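Local coordinates for protein 6-phospho-alpha-glucosidase (Merdibacter massiliensis, PDB 6VC6) that hydrolyses 6-phospho-alpha-glucosides and binds NAD and a manganese ion, probably using the redox-assisted elimination mechanism of glycoside hydrolase family 4, at residues Pro17-Ser22 and Glu321-Val326; Asn28-Glu33 and Val326-Ala331; Asp190-Tyr195 and Asn335-Val340; Val360-Leu363 and Pro368-Met371. All blocks are in the same frame, centred on the assembly; numbering follows the deposited sequence.

Overall arrangement
Three long-range contacts alternate along the chain and a local one follows. From the N terminus, helix 16-25 (interaction 1), the loop running into strand 32-38 (interaction 2) and strand 191-196 (interaction 3) come first; their partners return in the same order, as helix 318-331 and then strand 336-343, so all three cross. Interactions 1 and 2 use successive turns of helix 318-331 and share Val326, tying the C-terminal family region to the early nucleotide-binding half. Interaction 3 sets the small antiparallel sheet against the large mixed one. Interaction 4, in series, closes a hairpin at that sheet's edge; a probable hydrogen bond from Cys361 N to Phe338 O joins it to interaction 3.

Interaction 1: Pro17-Ser22 and Glu321-Val326; sequences PGFLKS and EMMIKV
Glu321 meets Ser22 where two helices cross, their segment axes approaching to 10.2 Å at a crossing angle of -53°. Only the aliphatic part of Glu321 takes part: its CG lies 4.0 Å from Ser22 OG, and its carboxylate extends beyond, where it forms a long ion pair with Lys325 one turn on. The hydroxyl of Ser22 is already engaged, because OG donates to Gly18 O at 2.8 Å, the same carbonyl that accepts the backbone N-H of Ser22.

Two residues on, Met323, a selenomethionine, meets Phe19. Its CB stands at the edge of the ring, near the ring plane, 4.0 Å from Phe19 CE2. With CG anti to the backbone N (chi1 180°), the bent chain then crosses the ring obliquely and brings SE near CZ, 5.2 Å from the centroid of the Phe19 ring, in an oblique Met-aromatic contact 63° off the ring normal. The Met323 side chain is about 7 Å from the bound NAD.

Ile324 follows, reaching with its CG1 branch so that CD1 comes to 3.6 Å from Ser22 CB, the closest approach between the segments.

Since the serine hydroxyl is turned back into its own helix, what faces Ile324 is a methylene group, and the interface is held by dispersion and the selenium-ring contact rather than by polar bonds.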
loop_
_atom_site.group_PDB
_atom_site.type_symbol
_atom_site.label_atom_id
_atom_site.label_comp_id
_atom_site.label_asym_id
_atom_site.label_seq_id
_atom_site.Cartn_x
_atom_site.Cartn_y
_atom_site.Cartn_z
ATOM N N PRO A 17 11.079 12.173 1.999
ATOM C CA PRO A 17 11.685 13.206 1.139
ATOM C C PRO A 17 10.975 13.368 -0.193
ATOM O O PRO A 17 10.857 14.493 -0.693
ATOM C CB PRO A 17 13.127 12.712 0.966
ATOM C CG PRO A 17 13.391 11.926 2.195
ATOM C CD PRO A 17 12.097 11.229 2.501
ATOM N N GLY A 18 10.487 12.271 -0.779
ATOM C CA GLY A 18 9.697 12.385 -1.992
ATOM C C GLY A 18 8.403 13.147 -1.786
ATOM O O GLY A 18 7.894 13.780 -2.715
ATOM N N PHE A 19 7.855 13.101 -0.569
ATOM C CA PHE A 19 6.652 13.871 -0.271
ATOM C C PHE A 19 6.968 15.355 -0.132
ATOM O O PHE A 19 6.212 16.204 -0.622
ATOM C CB PHE A 19 5.994 13.345 1.004
ATOM C CG PHE A 19 5.000 12.247 0.765
ATOM C CD1 PHE A 19 5.383 10.918 0.843
ATOM C CD2 PHE A 19 3.679 12.542 0.467
ATOM C CE1 PHE A 19 4.469 9.905 0.625
ATOM C CE2 PHE A 19 2.760 11.532 0.249
ATOM C CZ PHE A 19 3.157 10.212 0.329
ATOM N N LEU A 20 8.077 15.687 0.534
ATOM C CA LEU A 20 8.433 17.088 0.732
ATOM C C LEU A 20 8.713 17.781 -0.595
ATOM O O LEU A 20 8.376 18.958 -0.773
ATOM C CB LEU A 20 9.644 17.197 1.660
ATOM C CG LEU A 20 9.557 16.449 2.992
ATOM C CD1 LEU A 20 10.805 16.696 3.826
ATOM C CD2 LEU A 20 8.307 16.853 3.759
ATOM N N LYS A 21 9.330 17.067 -1.539
ATOM C CA LYS A 21 9.580 17.650 -2.853
ATOM C C LYS A 21 8.302 17.732 -3.679
ATOM O O LYS A 21 8.165 18.631 -4.516
ATOM C CB LYS A 21 10.645 16.839 -3.591
ATOM C CG LYS A 21 12.037 16.965 -2.991
ATOM C CD LYS A 21 12.758 15.625 -2.966
ATOM C CE LYS A 21 13.740 15.498 -4.117
ATOM N NZ LYS A 21 14.762 14.449 -3.852
ATOM N N SER A 22 7.362 16.809 -3.461
ATOM C CA SER A 22 6.090 16.869 -4.171
ATOM C C SER A 22 5.232 18.022 -3.667
ATOM O O SER A 22 4.563 18.697 -4.459
ATOM C CB SER A 22 5.345 15.543 -4.030
ATOM O OG SER A 22 6.024 14.499 -4.707
ATOM N N GLU A 321 2.820 11.724 -5.247
ATOM C CA GLU A 321 1.859 12.571 -5.945
ATOM C C GLU A 321 0.449 12.008 -5.868
ATOM O O GLU A 321 -0.518 12.773 -5.811
ATOM C CB GLU A 321 2.269 12.751 -7.405
ATOM C CG GLU A 321 3.366 13.777 -7.612
ATOM C CD GLU A 321 3.510 14.185 -9.062
ATOM O OE1 GLU A 321 2.712 13.707 -9.897
ATOM O OE2 GLU A 321 4.425 14.977 -9.368
HETATM N N MSE A 322 0.306 10.690 -5.856
HETATM C CA MSE A 322 -1.023 10.115 -5.905
HETATM C C MSE A 322 -1.800 10.378 -4.625
HETATM O O MSE A 322 -3.007 10.602 -4.661
HETATM C CB MSE A 322 -0.975 8.617 -6.140
HETATM C CG MSE A 322 -2.357 8.075 -6.380
HETATM SE SE MSE A 322 -2.382 6.224 -6.916
HETATM C CE MSE A 322 -2.803 5.469 -5.180
HETATM N N MSE A 323 -1.110 10.322 -3.492
HETATM C CA MSE A 323 -1.752 10.612 -2.216
HETATM C C MSE A 323 -2.145 12.082 -2.155
HETATM O O MSE A 323 -3.203 12.426 -1.626
HETATM C CB MSE A 323 -0.841 10.259 -1.033
HETATM C CG MSE A 323 -1.483 10.553 0.321
HETATM SE SE MSE A 323 -0.695 9.628 1.852
HETATM C CE MSE A 323 -1.746 7.988 1.819
ATOM N N ILE A 324 -1.293 12.952 -2.703
ATOM C CA ILE A 324 -1.628 14.372 -2.751
ATOM C C ILE A 324 -2.822 14.604 -3.667
ATOM O O ILE A 324 -3.726 15.383 -3.345
ATOM C CB ILE A 324 -0.411 15.205 -3.191
ATOM C CG1 ILE A 324 0.730 15.064 -2.183
ATOM C CG2 ILE A 324 -0.799 16.672 -3.340
ATOM C CD1 ILE A 324 2.017 15.707 -2.643
ATOM N N LYS A 325 -2.849 13.927 -4.819
ATOM C CA LYS A 325 -3.985 14.059 -5.726
ATOM C C LYS A 325 -5.261 13.534 -5.085
ATOM O O LYS A 325 -6.350 14.070 -5.322
ATOM C CB LYS A 325 -3.701 13.327 -7.039
ATOM C CG LYS A 325 -2.585 13.940 -7.871
ATOM C CD LYS A 325 -3.077 15.130 -8.676
ATOM C CE LYS A 325 -1.935 15.786 -9.434
ATOM N NZ LYS A 325 -1.102 14.785 -10.158
ATOM N N VAL A 326 -5.149 12.483 -4.269
ATOM C CA VAL A 326 -6.307 11.993 -3.526
ATOM C C VAL A 326 -6.783 13.047 -2.537
ATOM O O VAL A 326 -7.988 13.280 -2.382
ATOM C CB VAL A 326 -5.970 10.662 -2.825
ATOM C CG1 VAL A 326 -7.011 10.333 -1.768
ATOM C CG2 VAL A 326 -5.875 9.536 -3.842
#

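Interaction 2: Asn28-Glu33 and Val326-Ala331; sequences NEFPME and VAEAIA
Phe30 and Glu328 bring the backbones nearest, their CA atoms 6.3 Å apart, as the non-helical segment 28-33 passes the helical turn 326-331. Ahead of strand 32-38, the loop presents Glu29 and Phe30 to the helix. Phe30 holds CG anti to its N (chi1 -170°), which carries the ring to the helix, where CE1 reaches Ala327 CB at 3.8 Å. Beside it CD1 lies 3.9 Å from Glu328 CG; both approaches to the ring are oblique. The ring continues inward against Val6 of strand 4-9.

At the outer side two carboxylates meet: Glu29 OE1 is 3.2 Å from Glu328 OE1, with the planes turned 84° apart. Both atoms are acceptors, and Glu29 CB also lies 3.3 Å from Glu328 OE1. The other oxygen of Glu328, OE2, is paired with Lys334.

Shortening Glu328 to an alanine is likely to leave Lys334 without its carboxylate mate and Phe30 CD1 without the CG it packs on. The close pair of acceptors probably carries an electrostatic cost, which the salt bridge to Lys334 may offset, though a raised pKa on one of the acids is also possible; the cohesion comes from Phe30 on Ala327 and on Glu328 CG.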
loop_
_atom_site.group_PDB
_atom_site.type_symbol
_atom_site.label_atom_id
_atom_site.label_comp_id
_atom_site.label_asym_id
_atom_site.label_seq_id
_atom_site.Cartn_x
_atom_site.Cartn_y
_atom_site.Cartn_z
ATOM N N ASN A 28 0.759 24.911 -5.963
ATOM C CA ASN A 28 -0.421 25.633 -6.425
ATOM C C ASN A 28 -1.652 24.739 -6.486
ATOM O O ASN A 28 -2.777 25.232 -6.346
ATOM C CB ASN A 28 -0.151 26.256 -7.796
ATOM C CG ASN A 28 0.902 27.347 -7.742
ATOM O OD1 ASN A 28 1.105 27.979 -6.705
ATOM N ND2 ASN A 28 1.583 27.570 -8.861
ATOM N N GLU A 29 -1.466 23.433 -6.692
ATOM C CA GLU A 29 -2.597 22.512 -6.704
ATOM C C GLU A 29 -3.101 22.205 -5.300
ATOM O O GLU A 29 -4.300 21.971 -5.114
ATOM C CB GLU A 29 -2.210 21.205 -7.397
ATOM C CG GLU A 29 -1.801 21.344 -8.851
ATOM C CD GLU A 29 -1.558 19.997 -9.507
ATOM O OE1 GLU A 29 -1.568 18.977 -8.787
ATOM O OE2 GLU A 29 -1.356 19.960 -10.738
ATOM N N PHE A 30 -2.211 22.201 -4.312
ATOM C CA PHE A 30 -2.538 21.783 -2.949
ATOM C C PHE A 30 -1.944 22.788 -1.976
ATOM O O PHE A 30 -0.843 22.592 -1.443
ATOM C CB PHE A 30 -2.018 20.368 -2.677
ATOM C CG PHE A 30 -2.504 19.775 -1.388
ATOM C CD1 PHE A 30 -3.855 19.552 -1.175
ATOM C CD2 PHE A 30 -1.607 19.423 -0.393
ATOM C CE1 PHE A 30 -4.301 19.000 0.012
ATOM C CE2 PHE A 30 -2.045 18.871 0.794
ATOM C CZ PHE A 30 -3.395 18.658 0.997
ATOM N N PRO A 31 -2.649 23.890 -1.719
ATOM C CA PRO A 31 -2.102 24.941 -0.844
ATOM C C PRO A 31 -2.097 24.493 0.610
ATOM O O PRO A 31 -3.133 24.117 1.162
ATOM C CB PRO A 31 -3.052 26.122 -1.072
ATOM C CG PRO A 31 -4.342 25.485 -1.472
ATOM C CD PRO A 31 -3.982 24.240 -2.240
HETATM N N MSE A 32 -0.922 24.535 1.228
HETATM C CA MSE A 32 -0.786 24.153 2.627
HETATM C C MSE A 32 -0.311 25.319 3.482
HETATM O O MSE A 32 0.448 26.173 3.025
HETATM C CB MSE A 32 0.185 22.983 2.776
HETATM C CG MSE A 32 -0.213 21.738 2.015
HETATM SE SE MSE A 32 1.336 20.622 1.648
HETATM C CE MSE A 32 1.724 20.046 3.466
ATOM N N GLU A 33 -0.764 25.341 4.733
ATOM C CA GLU A 33 -0.303 26.339 5.687
ATOM C C GLU A 33 0.650 25.769 6.726
ATOM O O GLU A 33 1.561 26.476 7.169
ATOM C CB GLU A 33 -1.499 26.983 6.398
ATOM C CG GLU A 33 -1.130 28.066 7.398
ATOM C CD GLU A 33 -1.649 29.432 6.996
ATOM O OE1 GLU A 33 -2.293 29.535 5.931
ATOM O OE2 GLU A 33 -1.411 30.402 7.746
ATOM N N VAL A 326 -5.149 12.483 -4.269
ATOM C CA VAL A 326 -6.307 11.993 -3.526
ATOM C C VAL A 326 -6.783 13.047 -2.537
ATOM O O VAL A 326 -7.988 13.280 -2.382
ATOM C CB VAL A 326 -5.970 10.662 -2.825
ATOM C CG1 VAL A 326 -7.011 10.333 -1.768
ATOM C CG2 VAL A 326 -5.875 9.536 -3.842
ATOM N N ALA A 327 -5.843 13.712 -1.859
ATOM C CA ALA A 327 -6.212 14.783 -0.940
ATOM C C ALA A 327 -6.840 15.956 -1.682
ATOM O O ALA A 327 -7.746 16.615 -1.159
ATOM C CB ALA A 327 -4.989 15.242 -0.147
ATOM N N GLU A 328 -6.372 16.232 -2.902
ATOM C CA GLU A 328 -6.968 17.297 -3.705
ATOM C C GLU A 328 -8.404 16.958 -4.084
ATOM O O GLU A 328 -9.306 17.793 -3.950
ATOM C CB GLU A 328 -6.131 17.544 -4.959
ATOM C CG GLU A 328 -4.772 18.165 -4.703
ATOM C CD GLU A 328 -3.956 18.302 -5.973
ATOM O OE1 GLU A 328 -2.711 18.307 -5.886
ATOM O OE2 GLU A 328 -4.563 18.403 -7.060
ATOM N N ALA A 329 -8.631 15.733 -4.566
ATOM C CA ALA A 329 -9.980 15.318 -4.938
ATOM C C ALA A 329 -10.925 15.355 -3.746
ATOM O O ALA A 329 -12.112 15.660 -3.904
ATOM C CB ALA A 329 -9.948 13.916 -5.548
ATOM N N ILE A 330 -10.419 15.054 -2.549
ATOM C CA ILE A 330 -11.254 15.112 -1.354
ATOM C C ILE A 330 -11.524 16.559 -0.963
ATOM O O ILE A 330 -12.678 16.964 -0.780
ATOM C CB ILE A 330 -10.593 14.332 -0.203
ATOM C CG1 ILE A 330 -10.648 12.827 -0.472
ATOM C CG2 ILE A 330 -11.262 14.667 1.122
ATOM C CD1 ILE A 330 -9.858 12.005 0.521
ATOM N N ALA A 331 -10.463 17.360 -0.840
ATOM C CA ALA A 331 -10.604 18.716 -0.317
ATOM C C ALA A 331 -11.431 19.607 -1.233
ATOM O O ALA A 331 -12.111 20.521 -0.753
ATOM C CB ALA A 331 -9.225 19.334 -0.085
#

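Interaction 3: Asp190-Tyr195 and Asn335-Val340; sequences DLDPVY and NTRFIV
Tyr195 and Ile339 lie where strands 191-195 and 336-340 pass face to face, their axes 8.9 Å apart and their directions 41° from parallel, too far for backbone pairing. Ile339 uses both branches. CG1 stands beside the backbone N (chi1 -64°) and carries CD1 forward to 3.7 Å from Tyr195 CB, with Pro193 CG 4.1 Å from the same methyl. Its CG2 sits 3.7 Å from Tyr195 CD1, obliquely to the ring. The hydroxyl of Tyr195 is bonded beyond the contact, to Glu358.

Toward the surface Arg337 NH1 gives a weak bond, 3.3 Å long, to Asp192 OD2. The acceptor is at the guanidinium edge, yet the carboxylate plane is turned 85° from it. Water 1 reinforces the salt bridge: it accepts from Arg337 NE and donates to Asp192 OD2, each at 2.9 Å.

A serine at Ile339 would probably leave Tyr195 and Pro193 without their methyl partners and open a gap between the sheets. With the Tyr195 side chain about 9 Å from the manganese ion, this is face-to-face packing of two sheets, the small antiparallel one on the large mixed one; here a water-bridged salt bridge lies at its outer side.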
loop_
_atom_site.group_PDB
_atom_site.type_symbol
_atom_site.label_atom_id
_atom_site.label_comp_id
_atom_site.label_asym_id
_atom_site.label_seq_id
_atom_site.Cartn_x
_atom_site.Cartn_y
_atom_site.Cartn_z
ATOM N N ASP A 190 -5.354 9.346 -19.510
ATOM C CA ASP A 190 -6.383 9.146 -20.521
ATOM C C ASP A 190 -6.865 7.700 -20.584
ATOM O O ASP A 190 -7.404 7.277 -21.612
ATOM C CB ASP A 190 -5.871 9.593 -21.890
ATOM C CG ASP A 190 -5.620 11.087 -21.957
ATOM O OD1 ASP A 190 -4.630 11.498 -22.598
ATOM O OD2 ASP A 190 -6.413 11.849 -21.365
ATOM N N LEU A 191 -6.679 6.937 -19.511
ATOM C CA LEU A 191 -7.122 5.552 -19.436
ATOM C C LEU A 191 -8.201 5.425 -18.369
ATOM O O LEU A 191 -8.022 5.897 -17.241
ATOM C CB LEU A 191 -5.951 4.617 -19.120
ATOM C CG LEU A 191 -4.732 4.702 -20.040
ATOM C CD1 LEU A 191 -3.536 4.000 -19.413
ATOM C CD2 LEU A 191 -5.045 4.114 -21.407
ATOM N N ASP A 192 -9.318 4.793 -18.729
ATOM C CA ASP A 192 -10.427 4.580 -17.804
ATOM C C ASP A 192 -10.560 3.093 -17.507
ATOM O O ASP A 192 -11.111 2.342 -18.329
ATOM C CB ASP A 192 -11.733 5.130 -18.384
ATOM C CG ASP A 192 -11.725 6.640 -18.505
ATOM O OD1 ASP A 192 -12.203 7.155 -19.536
ATOM O OD2 ASP A 192 -11.238 7.310 -17.571
ATOM N N PRO A 193 -10.080 2.616 -16.364
ATOM C CA PRO A 193 -10.113 1.181 -16.079
ATOM C C PRO A 193 -11.395 0.740 -15.385
ATOM O O PRO A 193 -12.095 1.520 -14.735
ATOM C CB PRO A 193 -8.908 0.997 -15.146
ATOM C CG PRO A 193 -8.849 2.286 -14.392
ATOM C CD PRO A 193 -9.329 3.366 -15.341
ATOM N N VAL A 194 -11.693 -0.546 -15.552
ATOM C CA VAL A 194 -12.697 -1.251 -14.761
ATOM C C VAL A 194 -11.962 -2.346 -14.001
ATOM O O VAL A 194 -11.345 -3.227 -14.614
ATOM C CB VAL A 194 -13.819 -1.834 -15.635
ATOM C CG1 VAL A 194 -14.855 -2.533 -14.767
ATOM C CG2 VAL A 194 -14.467 -0.737 -16.466
ATOM N N TYR A 195 -12.021 -2.288 -12.673
ATOM C CA TYR A 195 -11.139 -3.075 -11.824
ATOM C C TYR A 195 -11.925 -3.658 -10.659
ATOM O O TYR A 195 -12.870 -3.042 -10.158
ATOM C CB TYR A 195 -9.976 -2.204 -11.317
ATOM C CG TYR A 195 -8.997 -2.886 -10.387
ATOM C CD1 TYR A 195 -9.205 -2.899 -9.013
ATOM C CD2 TYR A 195 -7.848 -3.491 -10.881
ATOM C CE1 TYR A 195 -8.308 -3.511 -8.160
ATOM C CE2 TYR A 195 -6.944 -4.105 -10.034
ATOM C CZ TYR A 195 -7.179 -4.112 -8.675
ATOM O OH TYR A 195 -6.282 -4.721 -7.829
ATOM N N ASN A 335 -14.767 14.628 -7.234
ATOM C CA ASN A 335 -15.473 13.428 -7.683
ATOM C C ASN A 335 -14.743 12.752 -8.841
ATOM O O ASN A 335 -15.368 12.178 -9.736
ATOM C CB ASN A 335 -16.925 13.738 -8.060
ATOM C CG ASN A 335 -17.773 14.094 -6.855
ATOM O OD1 ASN A 335 -17.682 13.454 -5.807
ATOM N ND2 ASN A 335 -18.599 15.125 -6.995
ATOM N N THR A 336 -13.415 12.827 -8.832
ATOM C CA THR A 336 -12.595 12.141 -9.817
ATOM C C THR A 336 -12.464 10.665 -9.455
ATOM O O THR A 336 -12.749 10.246 -8.329
ATOM C CB THR A 336 -11.212 12.788 -9.914
ATOM O OG1 THR A 336 -10.785 13.207 -8.612
ATOM C CG2 THR A 336 -11.251 13.994 -10.841
ATOM N N ARG A 337 -12.019 9.873 -10.426
ATOM C CA ARG A 337 -11.997 8.424 -10.279
ATOM C C ARG A 337 -10.637 7.943 -9.788
ATOM O O ARG A 337 -9.601 8.277 -10.371
ATOM C CB ARG A 337 -12.351 7.744 -11.602
ATOM C CG ARG A 337 -13.834 7.793 -11.939
ATOM C CD ARG A 337 -14.123 7.087 -13.252
ATOM N NE ARG A 337 -13.497 7.765 -14.383
ATOM C CZ ARG A 337 -14.044 8.782 -15.042
ATOM N NH1 ARG A 337 -13.400 9.339 -16.059
ATOM N NH2 ARG A 337 -15.235 9.243 -14.684
ATOM N N PHE A 338 -10.653 7.159 -8.712
ATOM C CA PHE A 338 -9.476 6.474 -8.202
ATOM C C PHE A 338 -9.836 5.024 -7.910
ATOM O O PHE A 338 -11.009 4.673 -7.756
ATOM C CB PHE A 338 -8.930 7.126 -6.922
ATOM C CG PHE A 338 -8.360 8.499 -7.128
ATOM C CD1 PHE A 338 -7.071 8.665 -7.604
ATOM C CD2 PHE A 338 -9.108 9.623 -6.825
ATOM C CE1 PHE A 338 -6.541 9.930 -7.785
ATOM C CE2 PHE A 338 -8.585 10.890 -7.003
ATOM C CZ PHE A 338 -7.301 11.045 -7.484
ATOM N N ILE A 339 -8.811 4.184 -7.830
ATOM C CA ILE A 339 -8.963 2.800 -7.397
ATOM C C ILE A 339 -8.514 2.734 -5.943
ATOM O O ILE A 339 -7.314 2.786 -5.651
ATOM C CB ILE A 339 -8.163 1.834 -8.281
ATOM C CG1 ILE A 339 -8.708 1.851 -9.710
ATOM C CG2 ILE A 339 -8.216 0.425 -7.709
ATOM C CD1 ILE A 339 -8.028 0.871 -10.639
ATOM N N VAL A 340 -9.476 2.632 -5.026
ATOM C CA VAL A 340 -9.209 2.667 -3.596
ATOM C C VAL A 340 -9.887 1.474 -2.933
ATOM O O VAL A 340 -10.622 0.713 -3.563
ATOM C CB VAL A 340 -9.676 3.985 -2.944
ATOM C CG1 VAL A 340 -8.979 5.174 -3.588
ATOM C CG2 VAL A 340 -11.187 4.123 -3.053
HETATM O O HOH W 1 -10.974 6.488 -14.848
#

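Interaction 4: Val360-Leu363 and Pro368-Met371; sequences VCEL and PRRM
Glu362 and Arg369 form the antiparallel hydrogen-bonded pair at the centre. Arg369 N donates to Glu362 O at 2.7 Å, in the carbonyl plane, while Glu362 N reaches Arg369 O at 3.1 Å from above the plane, 39° out of it. Met371 N to Val360 O is a third, weak bond, and water 2 donates to both Val360 O and Met371 O. CA-H...O contacts from Cys361 to Arg369 O and from Pro368 to Glu362 O add to these.

Glu362 OE1 and Arg369 NH2 are 4.4 Å apart with the oxygen well out of the guanidinium plane; water 3, in that plane, joins them instead, accepting from NH2 and donating to OE1 at 2.6 Å.

Apolar contacts gather on the face carrying Cys361, Leu363, Pro368 and Arg370. Cys361 SG, set anti to the carbonyl carbon (chi1 -50°), lies 3.5 Å from Arg370 CA; Cys361 CB is 3.9 Å from Pro368 CB, and Leu363 CD2 meets Pro368 CD at 4.2 Å. Arg370 sends its guanidinium to the carbonyls of Asn344 and Glu345.

With non-hydrogen-bonded pairs Cys361-Arg370 and Leu363-Pro368 flanking the central one, two antiparallel strands across a short connection make a beta hairpin at one edge of the mixed sheet.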
loop_
_atom_site.group_PDB
_atom_site.type_symbol
_atom_site.label_atom_id
_atom_site.label_comp_id
_atom_site.label_asym_id
_atom_site.label_seq_id
_atom_site.Cartn_x
_atom_site.Cartn_y
_atom_site.Cartn_z
ATOM N N VAL A 360 -12.894 0.913 -8.467
ATOM C CA VAL A 360 -12.916 2.283 -8.963
ATOM C C VAL A 360 -14.010 3.057 -8.241
ATOM O O VAL A 360 -15.140 2.574 -8.095
ATOM C CB VAL A 360 -13.135 2.302 -10.483
ATOM C CG1 VAL A 360 -13.230 3.734 -10.995
ATOM C CG2 VAL A 360 -12.023 1.547 -11.195
ATOM N N CYS A 361 -13.680 4.264 -7.780
ATOM C CA CYS A 361 -14.626 5.089 -7.043
ATOM C C CYS A 361 -14.451 6.551 -7.425
ATOM O O CYS A 361 -13.355 6.987 -7.785
ATOM C CB CYS A 361 -14.444 4.951 -5.522
ATOM S SG CYS A 361 -14.389 3.261 -4.888
ATOM N N GLU A 362 -15.546 7.303 -7.343
ATOM C CA GLU A 362 -15.464 8.756 -7.339
ATOM C C GLU A 362 -15.113 9.227 -5.934
ATOM O O GLU A 362 -15.562 8.647 -4.943
ATOM C CB GLU A 362 -16.785 9.383 -7.785
ATOM C CG GLU A 362 -16.984 9.462 -9.292
ATOM C CD GLU A 362 -18.255 10.207 -9.663
ATOM O OE1 GLU A 362 -18.833 10.872 -8.777
ATOM O OE2 GLU A 362 -18.686 10.124 -10.832
ATOM N N LEU A 363 -14.306 10.283 -5.847
ATOM C CA LEU A 363 -13.768 10.737 -4.569
ATOM C C LEU A 363 -14.079 12.211 -4.370
ATOM O O LEU A 363 -13.622 13.056 -5.145
ATOM C CB LEU A 363 -12.258 10.494 -4.495
ATOM C CG LEU A 363 -11.810 9.526 -3.398
ATOM C CD1 LEU A 363 -10.296 9.433 -3.352
ATOM C CD2 LEU A 363 -12.368 9.952 -2.049
ATOM N N PRO A 368 -15.231 8.021 -0.691
ATOM C CA PRO A 368 -15.335 7.299 -1.962
ATOM C C PRO A 368 -16.764 6.873 -2.256
ATOM O O PRO A 368 -17.523 6.499 -1.358
ATOM C CB PRO A 368 -14.421 6.085 -1.756
ATOM C CG PRO A 368 -14.391 5.891 -0.276
ATOM C CD PRO A 368 -14.484 7.260 0.325
ATOM N N ARG A 369 -17.125 6.940 -3.534
ATOM C CA ARG A 369 -18.428 6.508 -4.032
ATOM C C ARG A 369 -18.169 5.351 -4.991
ATOM O O ARG A 369 -17.864 5.566 -6.168
ATOM C CB ARG A 369 -19.160 7.661 -4.713
ATOM C CG ARG A 369 -20.656 7.721 -4.447
ATOM C CD ARG A 369 -21.224 9.057 -4.908
ATOM N NE ARG A 369 -22.622 8.964 -5.320
ATOM C CZ ARG A 369 -23.236 9.864 -6.080
ATOM N NH1 ARG A 369 -24.511 9.702 -6.407
ATOM N NH2 ARG A 369 -22.576 10.927 -6.519
ATOM N N ARG A 370 -18.281 4.125 -4.487
ATOM C CA ARG A 370 -17.901 2.952 -5.259
ATOM C C ARG A 370 -18.930 2.646 -6.340
ATOM O O ARG A 370 -20.122 2.938 -6.204
ATOM C CB ARG A 370 -17.729 1.738 -4.344
ATOM C CG ARG A 370 -19.028 1.196 -3.776
ATOM C CD ARG A 370 -18.791 0.395 -2.506
ATOM N NE ARG A 370 -20.004 -0.284 -2.054
ATOM C CZ ARG A 370 -21.002 0.313 -1.412
ATOM N NH1 ARG A 370 -20.940 1.610 -1.140
ATOM N NH2 ARG A 370 -22.066 -0.387 -1.041
HETATM N N MSE A 371 -18.451 2.045 -7.424
HETATM C CA MSE A 371 -19.305 1.655 -8.538
HETATM C C MSE A 371 -19.502 0.149 -8.580
HETATM O O MSE A 371 -18.563 -0.618 -8.370
HETATM C CB MSE A 371 -18.715 2.144 -9.851
HETATM C CG MSE A 371 -19.239 3.497 -10.241
HETATM SE SE MSE A 371 -18.570 4.092 -11.950
HETATM C CE MSE A 371 -17.236 5.315 -11.257
HETATM O O HOH W 2 -16.007 -0.313 -9.006
HETATM O O HOH W 3 -19.919 11.608 -6.498
#